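Local coordinates for protein rifamycin polyketide synthase (Amycolatopsis mediterranei, PDB 4LN9) that probably dehydrates the polyketide intermediate handled by the terminal module of the rifamycin synthase, through a dehydratase domain with a double hotdog fold, at residues 36-41 with 87-92; 42-47 with 53-58; 117-122 with 143-148; 123-126 with 130-133; 227-230 with 234-237. All coordinates share one frame; numbering follows the deposited sequence.

Contact 1. Residues 36-41 with 87-92; sequences ADHPLL and AVRAGD
H38 and R89 pass alongside each other with their side chains running in opposite senses, the imidazole plane turned 60° from that of the guanidinium. The touching atom of the histidine is CD2, which meets CG of R89 at 3.9 Å, and L41 CD1, from the same segment as H38, comes to that methylene at 3.9 Å. L41 also lies over one face of the H38 ring near its rim, while P39 lies against the opposite face. The arginine chain leaves with CG anti to its own nitrogen and then bends at chi2 (68°), which carries the guanidinium past the histidine to the backbone of 36-38. There NH2 donates to A36 O at 2.7 Å, the oxygen standing a little out of the guanidinium plane, and NE reaches D37 O through a water 2.8 Å from NE. With NH1 in a salt bridge to E93, all three nitrogens are engaged. H38 is fixed too, ND1 accepting from L40 N and NE2 bonded to E85. The contact joins strand 34-38, outermost on its side within this chain, and the turn after it to helix 80-93 of the N-terminal hotdog, with F55 of strand 52-59 packed beside R89 and L41.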
loop_
_atom_site.group_PDB
_atom_site.type_symbol
_atom_site.label_atom_id
_atom_site.label_comp_id
_atom_site.label_asym_id
_atom_site.label_seq_id
_atom_site.Cartn_x
_atom_site.Cartn_y
_atom_site.Cartn_z
ATOM N N ALA A 36 5.793 -6.867 7.091
ATOM C CA ALA A 36 5.230 -8.132 6.627
ATOM C C ALA A 36 5.782 -9.320 7.418
ATOM O O ALA A 36 5.208 -10.409 7.402
ATOM C CB ALA A 36 5.486 -8.316 5.139
ATOM N N ASP A 37 6.884 -9.091 8.130
ATOM C CA ASP A 37 7.624 -10.159 8.808
ATOM C C ASP A 37 7.786 -11.410 7.949
ATOM O O ASP A 37 7.391 -12.505 8.350
ATOM C CB ASP A 37 6.967 -10.512 10.144
ATOM C CG ASP A 37 7.885 -11.311 11.053
ATOM O OD1 ASP A 37 9.111 -11.318 10.811
ATOM O OD2 ASP A 37 7.381 -11.915 12.023
ATOM N N HIS A 38 8.457 -11.258 6.809
ATOM C CA HIS A 38 8.502 -12.305 5.792
ATOM C C HIS A 38 9.708 -12.099 4.915
ATOM O O HIS A 38 10.078 -10.959 4.638
ATOM C CB HIS A 38 7.231 -12.252 4.950
ATOM C CG HIS A 38 7.084 -13.409 3.997
ATOM N ND1 HIS A 38 7.718 -13.454 2.813
ATOM C CD2 HIS A 38 6.377 -14.604 4.111
ATOM C CE1 HIS A 38 7.411 -14.603 2.184
ATOM N NE2 HIS A 38 6.594 -15.309 2.983
ATOM N N PRO A 39 10.378 -13.191 4.504
ATOM C CA PRO A 39 11.688 -12.995 3.875
ATOM C C PRO A 39 11.622 -12.430 2.453
ATOM O O PRO A 39 12.654 -12.041 1.906
ATOM C CB PRO A 39 12.297 -14.405 3.857
ATOM C CG PRO A 39 11.498 -15.200 4.840
ATOM C CD PRO A 39 10.119 -14.613 4.813
ATOM N N LEU A 40 10.442 -12.436 1.837
ATOM C CA LEU A 40 10.307 -11.946 0.463
ATOM C C LEU A 40 9.474 -10.670 0.353
ATOM O O LEU A 40 9.216 -10.190 -0.750
ATOM C CB LEU A 40 9.719 -13.024 -0.450
ATOM C CG LEU A 40 10.566 -14.277 -0.681
ATOM C CD1 LEU A 40 9.769 -15.324 -1.444
ATOM C CD2 LEU A 40 11.851 -13.929 -1.418
ATOM N N LEU A 41 8.870 -10.265 1.467
ATOM C CA LEU A 41 7.899 -9.177 1.454
ATOM C C LEU A 41 8.306 -8.134 2.481
ATOM O O LEU A 41 8.759 -8.475 3.573
ATOM C CB LEU A 41 6.500 -9.700 1.784
ATOM C CG LEU A 41 5.839 -10.631 0.765
ATOM C CD1 LEU A 41 4.515 -11.156 1.301
ATOM C CD2 LEU A 41 5.640 -9.925 -0.568
ATOM N N ALA A 87 1.192 -15.613 -2.432
ATOM C CA ALA A 87 -0.264 -15.598 -2.508
ATOM C C ALA A 87 -0.866 -16.119 -1.213
ATOM O O ALA A 87 -1.772 -15.506 -0.649
ATOM C CB ALA A 87 -0.744 -16.430 -3.689
ATOM N N VAL A 88 -0.320 -17.216 -0.703
ATOM C CA VAL A 88 -0.867 -17.805 0.506
ATOM C C VAL A 88 -0.559 -16.984 1.759
ATOM O O VAL A 88 -1.422 -16.836 2.625
ATOM C CB VAL A 88 -0.421 -19.264 0.690
ATOM C CG1 VAL A 88 -0.817 -19.766 2.071
ATOM C CG2 VAL A 88 -1.029 -20.136 -0.401
ATOM N N ARG A 89 0.574 -16.281 1.757
ATOM C CA ARG A 89 0.881 -15.353 2.849
ATOM C C ARG A 89 -0.104 -14.191 2.883
ATOM O O ARG A 89 -0.582 -13.800 3.947
ATOM C CB ARG A 89 2.318 -14.827 2.750
ATOM C CG ARG A 89 2.619 -13.659 3.686
ATOM C CD ARG A 89 2.611 -14.083 5.149
ATOM N NE ARG A 89 3.018 -13.002 6.047
ATOM C CZ ARG A 89 2.177 -12.134 6.605
ATOM N NH1 ARG A 89 0.880 -12.199 6.337
ATOM N NH2 ARG A 89 2.633 -11.200 7.428
ATOM N N ALA A 90 -0.441 -13.670 1.708
ATOM C CA ALA A 90 -1.402 -12.577 1.609
ATOM C C ALA A 90 -2.783 -13.040 2.070
ATOM O O ALA A 90 -3.425 -12.391 2.897
ATOM C CB ALA A 90 -1.464 -12.059 0.180
ATOM N N GLY A 91 -3.237 -14.159 1.515
ATOM C CA GLY A 91 -4.509 -14.752 1.907
ATOM C C GLY A 91 -4.618 -14.962 3.403
ATOM O O GLY A 91 -5.650 -14.670 4.007
ATOM N N ASP A 92 -3.539 -15.442 4.014
ATOM C CA ASP A 92 -3.546 -15.698 5.450
ATOM C C ASP A 92 -3.701 -14.429 6.286
ATOM O O ASP A 92 -4.328 -14.453 7.345
ATOM C CB ASP A 92 -2.306 -16.478 5.887
ATOM C CG ASP A 92 -2.541 -17.271 7.159
ATOM O OD1 ASP A 92 -3.566 -17.984 7.231
ATOM O OD2 ASP A 92 -1.800 -17.050 8.141
HETATM O O HOH W 1 5.265 -13.831 7.457
#

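Contact 2. Residues 42-47 with 53-58; sequences GAVVQL and LVFTSR
T56 O is gripped by two successive backbone amides: G42 N donates to it at 2.7 Å, in the carbonyl plane, and A43 N at 3.0 Å. The A43 amide is part of a reciprocal pair, since T56 N returns a bond to A43 O. Two residues facing one make this a classic beta bulge, placed at the start of the hairpin of strands 41-47 and 52-59, whose segments 42-47 and 53-58 run antiparallel at 164°. Beyond the bulge the pairing is regular, with V45 and V54 exchanging bonds of 2.9 Å from N of each to O of the other. On the face shared by V44 and F55, the valine lies over the phenyl ring in a CH-pi contact, its CB 3.8 Å from the ring centroid and somewhat toward the rim. Pointing the same way as V44, the ring continues onto A90 of helix 80-93, the helix that this curved hotdog sheet wraps. The face of V45, V54 and T56 turns to the second subunit. V45 CG1 and V54 CG1 press together at 3.5 Å, tighter than usual; each methyl sits between its backbone nitrogen and carbonyl carbon. T56 OG1 bonds L31 O of the second subunit.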
loop_
_atom_site.group_PDB
_atom_site.type_symbol
_atom_site.label_atom_id
_atom_site.label_comp_id
_atom_site.label_asym_id
_atom_site.label_seq_id
_atom_site.Cartn_x
_atom_site.Cartn_y
_atom_site.Cartn_z
ATOM N N GLY A 42 8.119 -6.864 2.141
ATOM C CA GLY A 42 8.585 -5.775 2.990
ATOM C C GLY A 42 7.488 -5.231 3.883
ATOM O O GLY A 42 7.658 -5.130 5.097
ATOM N N ALA A 43 6.393 -4.793 3.274
ATOM C CA ALA A 43 5.345 -4.125 4.029
ATOM C C ALA A 43 3.977 -4.631 3.604
ATOM O O ALA A 43 3.830 -5.230 2.541
ATOM C CB ALA A 43 5.438 -2.618 3.847
ATOM N N VAL A 44 3.016 -4.548 4.522
ATOM C CA VAL A 44 1.619 -4.764 4.167
ATOM C C VAL A 44 0.832 -3.537 4.597
ATOM O O VAL A 44 1.145 -2.924 5.617
ATOM C CB VAL A 44 1.050 -6.008 4.878
ATOM C CG1 VAL A 44 1.343 -5.949 6.371
ATOM C CG2 VAL A 44 -0.446 -6.131 4.628
ATOM N N VAL A 45 -0.116 -3.108 3.775
ATOM C CA VAL A 45 -1.063 -2.109 4.242
ATOM C C VAL A 45 -2.482 -2.433 3.820
ATOM O O VAL A 45 -2.702 -3.022 2.761
ATOM C CB VAL A 45 -0.686 -0.688 3.787
ATOM C CG1 VAL A 45 -0.913 -0.531 2.291
ATOM C CG2 VAL A 45 -1.483 0.345 4.569
ATOM N N GLN A 46 -3.410 -2.280 4.757
ATOM C CA GLN A 46 -4.812 -2.478 4.439
ATOM C C GLN A 46 -5.314 -1.367 3.532
ATOM O O GLN A 46 -4.760 -0.268 3.512
ATOM C CB GLN A 46 -5.637 -2.537 5.720
ATOM C CG GLN A 46 -5.222 -3.664 6.646
ATOM C CD GLN A 46 -5.898 -3.583 7.996
ATOM O OE1 GLN A 46 -5.431 -2.885 8.896
ATOM N NE2 GLN A 46 -7.013 -4.289 8.142
ATOM N N LEU A 47 -6.323 -1.687 2.729
ATOM C CA LEU A 47 -6.935 -0.718 1.833
ATOM C C LEU A 47 -8.408 -0.529 2.190
ATOM O O LEU A 47 -9.277 -1.195 1.628
ATOM C CB LEU A 47 -6.791 -1.172 0.377
ATOM C CG LEU A 47 -5.361 -1.383 -0.132
ATOM C CD1 LEU A 47 -5.372 -2.002 -1.522
ATOM C CD2 LEU A 47 -4.589 -0.072 -0.134
ATOM N N LEU A 53 -6.143 -5.439 0.606
ATOM C CA LEU A 53 -4.862 -5.076 1.172
ATOM C C LEU A 53 -3.776 -5.326 0.151
ATOM O O LEU A 53 -4.030 -5.862 -0.929
ATOM C CB LEU A 53 -4.584 -5.878 2.446
ATOM C CG LEU A 53 -4.596 -7.403 2.323
ATOM C CD1 LEU A 53 -3.366 -7.901 1.576
ATOM C CD2 LEU A 53 -4.688 -8.044 3.698
ATOM N N VAL A 54 -2.600 -4.785 0.429
ATOM C CA VAL A 54 -1.512 -4.873 -0.512
ATOM C C VAL A 54 -0.192 -5.100 0.208
ATOM O O VAL A 54 0.020 -4.599 1.316
ATOM C CB VAL A 54 -1.443 -3.624 -1.408
ATOM C CG1 VAL A 54 -0.948 -2.425 -0.616
ATOM C CG2 VAL A 54 -0.547 -3.886 -2.609
ATOM N N PHE A 55 0.550 -6.083 -0.293
ATOM C CA PHE A 55 1.906 -6.340 0.158
ATOM C C PHE A 55 2.889 -5.734 -0.832
ATOM O O PHE A 55 2.808 -6.010 -2.030
ATOM C CB PHE A 55 2.147 -7.846 0.245
ATOM C CG PHE A 55 1.522 -8.488 1.445
ATOM C CD1 PHE A 55 0.173 -8.796 1.457
ATOM C CD2 PHE A 55 2.269 -8.720 2.588
ATOM C CE1 PHE A 55 -0.411 -9.371 2.569
ATOM C CE2 PHE A 55 1.691 -9.284 3.707
ATOM C CZ PHE A 55 0.352 -9.626 3.692
ATOM N N THR A 56 3.948 -5.132 -0.299
ATOM C CA THR A 56 5.007 -4.563 -1.127
ATOM C C THR A 56 6.368 -5.173 -0.807
ATOM O O THR A 56 6.674 -5.471 0.349
ATOM C CB THR A 56 5.100 -3.033 -0.966
ATOM O OG1 THR A 56 5.399 -2.711 0.398
ATOM C CG2 THR A 56 3.790 -2.372 -1.365
ATOM N N SER A 57 7.223 -5.220 -1.823
ATOM C CA SER A 57 8.545 -5.820 -1.705
ATOM C C SER A 57 9.491 -5.242 -2.755
ATOM O O SER A 57 9.058 -4.789 -3.815
ATOM C CB SER A 57 8.450 -7.338 -1.860
ATOM O OG SER A 57 9.720 -7.906 -2.130
ATOM N N ARG A 58 10.784 -5.264 -2.450
ATOM C CA ARG A 58 11.822 -5.056 -3.452
ATOM C C ARG A 58 12.791 -6.234 -3.445
ATOM O O ARG A 58 13.465 -6.480 -2.445
ATOM C CB ARG A 58 12.587 -3.765 -3.146
ATOM C CG ARG A 58 13.733 -3.488 -4.103
ATOM C CD ARG A 58 14.553 -2.297 -3.642
ATOM N NE ARG A 58 15.585 -1.948 -4.612
ATOM C CZ ARG A 58 16.823 -2.429 -4.589
ATOM N NH1 ARG A 58 17.200 -3.252 -3.619
ATOM N NH2 ARG A 58 17.689 -2.078 -5.529
#

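Contact 3. Residues 117-122 with 143-148; sequences RVQVAL and DSWLRH
W145 reaches R117 and Q119 with the far end of its indole. Its CB, just ahead of strand 146-154, carries the ring with CG lying anti to the carbonyl carbon (chi1 -68°), and the five-membered half of the indole stays clear of the other segment. Contact begins on the six-membered ring. CZ3 meets Q119 CB at 3.8 Å; CH2, the outermost carbon, rests on R117, 3.5 Å from CD and 3.7 Å from CG; and CZ2 completes the patch at 3.9 Å from R117 CD. The two aliphatic chains approach the ring obliquely. Q119 crosses the tryptophan at about a right angle, its amide plane inclined 53° to the indole, with NE2 3.8 Å from CH2. The polar ends look to the second subunit: W145 NE1 donates to Q46 OE1, and Q119 NE2 to Q46 O, both of that chain, so one glutamine there is held by two residues that pack together here. A large flat residue can thus bridge strands that are not neighbours. Strand 131-139 runs between 116-122 and 146-154, and the indole spans it, lying against F136 and L138 on the way from one flanking strand to the other.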
loop_
_atom_site.group_PDB
_atom_site.type_symbol
_atom_site.label_atom_id
_atom_site.label_comp_id
_atom_site.label_asym_id
_atom_site.label_seq_id
_atom_site.Cartn_x
_atom_site.Cartn_y
_atom_site.Cartn_z
ATOM N N ARG A 117 10.592 -4.091 -8.080
ATOM C CA ARG A 117 9.542 -3.841 -7.104
ATOM C C ARG A 117 8.446 -4.879 -7.297
ATOM O O ARG A 117 8.121 -5.233 -8.429
ATOM C CB ARG A 117 8.975 -2.434 -7.298
ATOM C CG ARG A 117 7.899 -2.053 -6.298
ATOM C CD ARG A 117 7.500 -0.593 -6.446
ATOM N NE ARG A 117 8.517 0.307 -5.912
ATOM C CZ ARG A 117 8.550 1.614 -6.143
ATOM N NH1 ARG A 117 7.636 2.174 -6.922
ATOM N NH2 ARG A 117 9.514 2.359 -5.617
ATOM N N VAL A 118 8.000 -5.491 -6.202
ATOM C CA VAL A 118 6.969 -6.521 -6.289
ATOM C C VAL A 118 5.736 -6.152 -5.479
ATOM O O VAL A 118 5.834 -5.497 -4.442
ATOM C CB VAL A 118 7.487 -7.900 -5.830
ATOM C CG1 VAL A 118 6.370 -8.932 -5.897
ATOM C CG2 VAL A 118 8.669 -8.331 -6.684
ATOM N N GLN A 119 4.569 -6.512 -5.992
ATOM C CA GLN A 119 3.342 -6.218 -5.283
ATOM C C GLN A 119 2.382 -7.395 -5.295
ATOM O O GLN A 119 2.147 -8.006 -6.335
ATOM C CB GLN A 119 2.673 -4.976 -5.862
ATOM C CG GLN A 119 1.554 -4.444 -4.986
ATOM C CD GLN A 119 0.939 -3.180 -5.542
ATOM O OE1 GLN A 119 -0.225 -3.167 -5.939
ATOM N NE2 GLN A 119 1.701 -2.091 -5.518
ATOM N N VAL A 120 1.861 -7.739 -4.121
ATOM C CA VAL A 120 0.789 -8.716 -4.035
ATOM C C VAL A 120 -0.504 -8.023 -3.649
ATOM O O VAL A 120 -0.597 -7.410 -2.586
ATOM C CB VAL A 120 1.100 -9.815 -3.004
ATOM C CG1 VAL A 120 0.114 -10.965 -3.141
ATOM C CG2 VAL A 120 2.530 -10.308 -3.176
ATOM N N ALA A 121 -1.468 -8.044 -4.560
ATOM C CA ALA A 121 -2.722 -7.342 -4.343
ATOM C C ALA A 121 -3.855 -8.312 -4.037
ATOM O O ALA A 121 -4.211 -9.152 -4.864
ATOM C CB ALA A 121 -3.066 -6.473 -5.544
ATOM N N LEU A 122 -4.498 -8.091 -2.896
ATOM C CA LEU A 122 -5.604 -8.921 -2.444
ATOM C C LEU A 122 -6.891 -8.107 -2.480
ATOM O O LEU A 122 -6.999 -7.075 -1.817
ATOM C CB LEU A 122 -5.343 -9.404 -1.014
ATOM C CG LEU A 122 -6.212 -10.555 -0.508
ATOM C CD1 LEU A 122 -6.007 -11.796 -1.363
ATOM C CD2 LEU A 122 -5.906 -10.852 0.953
ATOM N N ASP A 143 8.263 1.575 -16.907
ATOM C CA ASP A 143 7.269 2.633 -16.731
ATOM C C ASP A 143 5.898 2.013 -16.468
ATOM O O ASP A 143 4.957 2.705 -16.076
ATOM C CB ASP A 143 7.210 3.523 -17.982
ATOM C CG ASP A 143 6.699 4.927 -17.685
ATOM O OD1 ASP A 143 6.132 5.137 -16.592
ATOM O OD2 ASP A 143 6.834 5.809 -18.560
ATOM N N SER A 144 5.795 0.704 -16.673
ATOM C CA SER A 144 4.555 -0.012 -16.401
ATOM C C SER A 144 4.772 -1.343 -15.688
ATOM O O SER A 144 5.751 -2.049 -15.935
ATOM C CB SER A 144 3.749 -0.216 -17.686
ATOM O OG SER A 144 4.291 -1.265 -18.468
ATOM N N TRP A 145 3.793 -1.713 -14.869
ATOM C CA TRP A 145 3.825 -2.949 -14.100
ATOM C C TRP A 145 3.514 -4.127 -14.972
ATOM O O TRP A 145 2.642 -4.051 -15.838
ATOM C CB TRP A 145 2.798 -2.874 -12.983
ATOM C CG TRP A 145 3.138 -1.861 -11.927
ATOM C CD1 TRP A 145 2.961 -0.482 -11.978
ATOM C CD2 TRP A 145 3.655 -2.132 -10.588
ATOM N NE1 TRP A 145 3.336 0.098 -10.795
ATOM C CE2 TRP A 145 3.797 -0.834 -9.932
ATOM C CE3 TRP A 145 4.064 -3.274 -9.915
ATOM C CZ2 TRP A 145 4.263 -0.718 -8.635
ATOM C CZ3 TRP A 145 4.519 -3.145 -8.605
ATOM C CH2 TRP A 145 4.638 -1.895 -7.990
ATOM N N LEU A 146 4.073 -5.280 -14.612
ATOM C CA LEU A 146 3.823 -6.531 -15.325
ATOM C C LEU A 146 3.085 -7.483 -14.377
ATOM O O LEU A 146 3.382 -7.513 -13.183
ATOM C CB LEU A 146 5.170 -7.137 -15.743
ATOM C CG LEU A 146 5.294 -8.340 -16.686
ATOM C CD1 LEU A 146 4.384 -8.198 -17.899
ATOM C CD2 LEU A 146 6.748 -8.508 -17.117
ATOM N N ARG A 147 2.006 -8.108 -14.851
ATOM C CA ARG A 147 1.323 -9.096 -14.017
ATOM C C ARG A 147 1.913 -10.485 -14.187
ATOM O O ARG A 147 2.157 -10.935 -15.305
ATOM C CB ARG A 147 -0.184 -9.122 -14.274
ATOM C CG ARG A 147 -0.949 -9.871 -13.193
ATOM C CD ARG A 147 -2.451 -9.673 -13.312
ATOM N NE ARG A 147 -3.006 -10.464 -14.405
ATOM C CZ ARG A 147 -4.301 -10.532 -14.690
ATOM N NH1 ARG A 147 -5.181 -9.884 -13.939
ATOM N NH2 ARG A 147 -4.719 -11.260 -15.716
ATOM N N HIS A 148 2.104 -11.184 -13.072
ATOM C CA HIS A 148 2.798 -12.465 -13.108
ATOM C C HIS A 148 1.894 -13.605 -12.776
ATOM O O HIS A 148 2.167 -14.752 -13.130
ATOM C CB HIS A 148 3.978 -12.450 -12.160
ATOM C CG HIS A 148 5.033 -11.450 -12.537
ATOM N ND1 HIS A 148 5.786 -11.585 -13.643
ATOM C CD2 HIS A 148 5.315 -10.186 -12.023
ATOM C CE1 HIS A 148 6.576 -10.504 -13.780
ATOM N NE2 HIS A 148 6.296 -9.656 -12.779
#

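Contact 4. Residues 123-126 with 130-133; sequences GGPA and SRTV
G123 and T132 continue the pairing of strands 116-122 and 131-139 past the end of the first, G123 N donating to T132 O at 2.8 Å, and A126 N closes the far end of the loop on S130 O at 2.9 Å in a nearly straight bond (175°). Between these two bonds a water takes over: it donates to G124 O at 2.6 Å and accepts from T132 N, bridging two atoms that do not bond directly. This is the connection of a beta hairpin, the link between antiparallel strands 116-122 and 131-139 of the N-terminal hotdog. R131 supplies the main side-chain grip. Its chain is extended from CG to NE and runs alongside P125, so that P125 CD comes over one face of the guanidinium, 3.3 Å from NH1. The same NH1 donates to G123 O at 3.0 Å, that oxygen standing 17° out of the guanidinium plane, and also to D51 O of the preceding hairpin. NE, by contrast, is buried here without a polar partner. At the loop end A126 CB touches S130 OG at 3.7 Å, a hydroxyl bonded to D128, while T132 packs on Q49 of the second subunit.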
loop_
_atom_site.group_PDB
_atom_site.type_symbol
_atom_site.label_atom_id
_atom_site.label_comp_id
_atom_site.label_asym_id
_atom_site.label_seq_id
_atom_site.Cartn_x
_atom_site.Cartn_y
_atom_site.Cartn_z
ATOM N N GLY A 123 -7.848 -8.549 -3.289
ATOM C CA GLY A 123 -9.106 -7.827 -3.446
ATOM C C GLY A 123 -9.996 -7.956 -2.226
ATOM O O GLY A 123 -9.702 -8.725 -1.310
ATOM N N GLY A 124 -11.088 -7.200 -2.210
ATOM C CA GLY A 124 -12.060 -7.297 -1.128
ATOM C C GLY A 124 -12.830 -8.598 -1.207
ATOM O O GLY A 124 -12.865 -9.239 -2.257
ATOM N N PRO A 125 -13.451 -9.006 -0.092
ATOM C CA PRO A 125 -14.157 -10.288 -0.045
ATOM C C PRO A 125 -15.453 -10.278 -0.860
ATOM O O PRO A 125 -16.244 -9.341 -0.745
ATOM C CB PRO A 125 -14.467 -10.466 1.447
ATOM C CG PRO A 125 -14.400 -9.092 2.026
ATOM C CD PRO A 125 -13.353 -8.371 1.233
ATOM N N ALA A 126 -15.681 -11.324 -1.650
ATOM C CA ALA A 126 -17.010 -11.589 -2.203
ATOM C C ALA A 126 -17.958 -12.099 -1.120
ATOM O O ALA A 126 -17.609 -12.110 0.061
ATOM C CB ALA A 126 -16.923 -12.586 -3.352
ATOM N N SER A 130 -14.439 -15.228 -0.719
ATOM C CA SER A 130 -13.284 -15.387 -1.593
ATOM C C SER A 130 -12.720 -14.033 -2.014
ATOM O O SER A 130 -13.456 -13.053 -2.135
ATOM C CB SER A 130 -13.663 -16.207 -2.828
ATOM O OG SER A 130 -14.624 -15.523 -3.616
ATOM N N ARG A 131 -11.401 -13.967 -2.171
ATOM C CA ARG A 131 -10.740 -12.746 -2.621
ATOM C C ARG A 131 -9.876 -13.034 -3.843
ATOM O O ARG A 131 -9.228 -14.078 -3.915
ATOM C CB ARG A 131 -9.867 -12.169 -1.505
ATOM C CG ARG A 131 -10.590 -11.908 -0.193
ATOM C CD ARG A 131 -9.596 -11.442 0.864
ATOM N NE ARG A 131 -10.247 -11.047 2.112
ATOM C CZ ARG A 131 -10.417 -9.785 2.494
ATOM N NH1 ARG A 131 -10.085 -8.794 1.677
ATOM N NH2 ARG A 131 -10.967 -9.513 3.670
ATOM N N THR A 132 -9.832 -12.097 -4.782
ATOM C CA THR A 132 -8.853 -12.172 -5.858
ATOM C C THR A 132 -7.460 -11.870 -5.326
ATOM O O THR A 132 -7.299 -11.107 -4.373
ATOM C CB THR A 132 -9.171 -11.182 -6.988
ATOM O OG1 THR A 132 -9.261 -9.859 -6.446
ATOM C CG2 THR A 132 -10.486 -11.544 -7.660
ATOM N N VAL A 133 -6.456 -12.496 -5.929
ATOM C CA VAL A 133 -5.070 -12.150 -5.651
ATOM C C VAL A 133 -4.305 -12.000 -6.964
ATOM O O VAL A 133 -4.605 -12.689 -7.942
ATOM C CB VAL A 133 -4.393 -13.205 -4.749
ATOM C CG1 VAL A 133 -4.434 -14.578 -5.403
ATOM C CG2 VAL A 133 -2.963 -12.799 -4.429
HETATM O O HOH W 2 -11.801 -10.024 -4.477
#

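Contact 5. Residues 227-230 with 234-237; sequences AEAG and IHPA
E228 and A229 meet the edge of the H235 imidazole, where CD2 lies 3.9 Å from A229 N and 4.2 Å from E228 CB. A229 CB and H235 CB also touch, at 4.2 Å. A water donates to A229 O at 2.8 Å and accepts from H235 N, tying helix 226-229 at A229 to the turn that leads into helix 236-251. The next shell fixes the ring. H235 stands at the N-cap, and with chi1 at -170° its ND1 accepts from A237 N at 2.8 Å, the donor lying in the ring plane. F232 packs edge-to-face on the imidazole, W66 meets it too, and E85 binds the I234 amide. H235 and P236 open the HPALLD sequence of polyketide dehydratases, whose helix probably carries the catalytic aspartate. The capping bond uses ND1 as acceptor, which would place the hydrogen of a neutral ring on NE2; the N-cap position itself is what marks a helix-starting role.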
loop_
_atom_site.group_PDB
_atom_site.type_symbol
_atom_site.label_atom_id
_atom_site.label_comp_id
_atom_site.label_asym_id
_atom_site.label_seq_id
_atom_site.Cartn_x
_atom_site.Cartn_y
_atom_site.Cartn_z
ATOM N N ALA A 227 17.535 -21.432 8.289
ATOM C CA ALA A 227 17.013 -20.315 9.072
ATOM C C ALA A 227 15.896 -19.589 8.325
ATOM O O ALA A 227 14.867 -19.246 8.908
ATOM C CB ALA A 227 18.131 -19.349 9.431
ATOM N N GLU A 228 16.103 -19.368 7.031
ATOM C CA GLU A 228 15.070 -18.801 6.168
ATOM C C GLU A 228 13.801 -19.653 6.177
ATOM O O GLU A 228 12.712 -19.160 6.475
ATOM C CB GLU A 228 15.593 -18.656 4.737
ATOM C CG GLU A 228 16.549 -17.491 4.542
ATOM C CD GLU A 228 15.826 -16.168 4.379
ATOM O OE1 GLU A 228 15.294 -15.653 5.386
ATOM O OE2 GLU A 228 15.789 -15.646 3.246
ATOM N N ALA A 229 13.966 -20.945 5.907
ATOM C CA ALA A 229 12.851 -21.892 5.871
ATOM C C ALA A 229 11.879 -21.679 7.028
ATOM O O ALA A 229 10.661 -21.751 6.854
ATOM C CB ALA A 229 13.374 -23.322 5.872
ATOM N N GLY A 230 12.425 -21.412 8.208
ATOM C CA GLY A 230 11.608 -21.267 9.405
ATOM C C GLY A 230 10.717 -20.036 9.374
ATOM O O GLY A 230 9.734 -19.961 10.110
ATOM N N ILE A 234 5.868 -21.954 3.510
ATOM C CA ILE A 234 6.768 -23.015 3.077
ATOM C C ILE A 234 7.849 -22.444 2.157
ATOM O O ILE A 234 7.560 -21.603 1.305
ATOM C CB ILE A 234 5.999 -24.138 2.348
ATOM C CG1 ILE A 234 6.921 -25.323 2.051
ATOM C CG2 ILE A 234 5.358 -23.608 1.073
ATOM C CD1 ILE A 234 6.188 -26.578 1.636
ATOM N N HIS A 235 9.108 -22.762 2.444
ATOM C CA HIS A 235 10.207 -22.256 1.624
ATOM C C HIS A 235 10.033 -22.657 0.180
ATOM O O HIS A 235 9.710 -23.815 -0.106
ATOM C CB HIS A 235 11.559 -22.724 2.167
ATOM C CG HIS A 235 12.746 -22.052 1.512
ATOM N ND1 HIS A 235 12.958 -22.100 0.185
ATOM C CD2 HIS A 235 13.801 -21.319 2.052
ATOM C CE1 HIS A 235 14.078 -21.418 -0.116
ATOM N NE2 HIS A 235 14.609 -20.964 1.031
ATOM N N PRO A 236 10.018 -21.666 -0.728
ATOM C CA PRO A 236 9.734 -21.966 -2.128
ATOM C C PRO A 236 10.640 -23.057 -2.696
ATOM O O PRO A 236 10.238 -23.771 -3.612
ATOM C CB PRO A 236 10.000 -20.632 -2.827
ATOM C CG PRO A 236 9.675 -19.610 -1.793
ATOM C CD PRO A 236 10.065 -20.215 -0.469
ATOM N N ALA A 237 11.851 -23.182 -2.162
ATOM C CA ALA A 237 12.764 -24.229 -2.609
ATOM C C ALA A 237 12.339 -25.613 -2.117
ATOM O O ALA A 237 12.458 -26.599 -2.845
ATOM C CB ALA A 237 14.194 -23.919 -2.183
HETATM O O HOH W 3 9.487 -23.584 5.161
#

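How the contacts relate
Contacts 1 to 4 gather in the N-terminal hotdog, and contact 5 lies in the second half of the chain. Contacts 1 and 2 are the most closely joined, centres 9 Å apart, with L40 O bonded to S57 OG and F55 packed on the helix of 87-92. Contact 2 passes to contact 3 through adjoining strands, F55 O meeting V120 N at 2.9 Å; contacts 2, 3 and 4 all touch the second subunit. Contact 4 is nested within contact 3 and closes the turn at the end of strand 116-122. Contact 5, about 12 Å from contact 1 and 26 Å from contact 4 between centres, starts helix 236-251, which probably carries the catalytic aspartate, and E85 binds residues of both contacts 1 and 5.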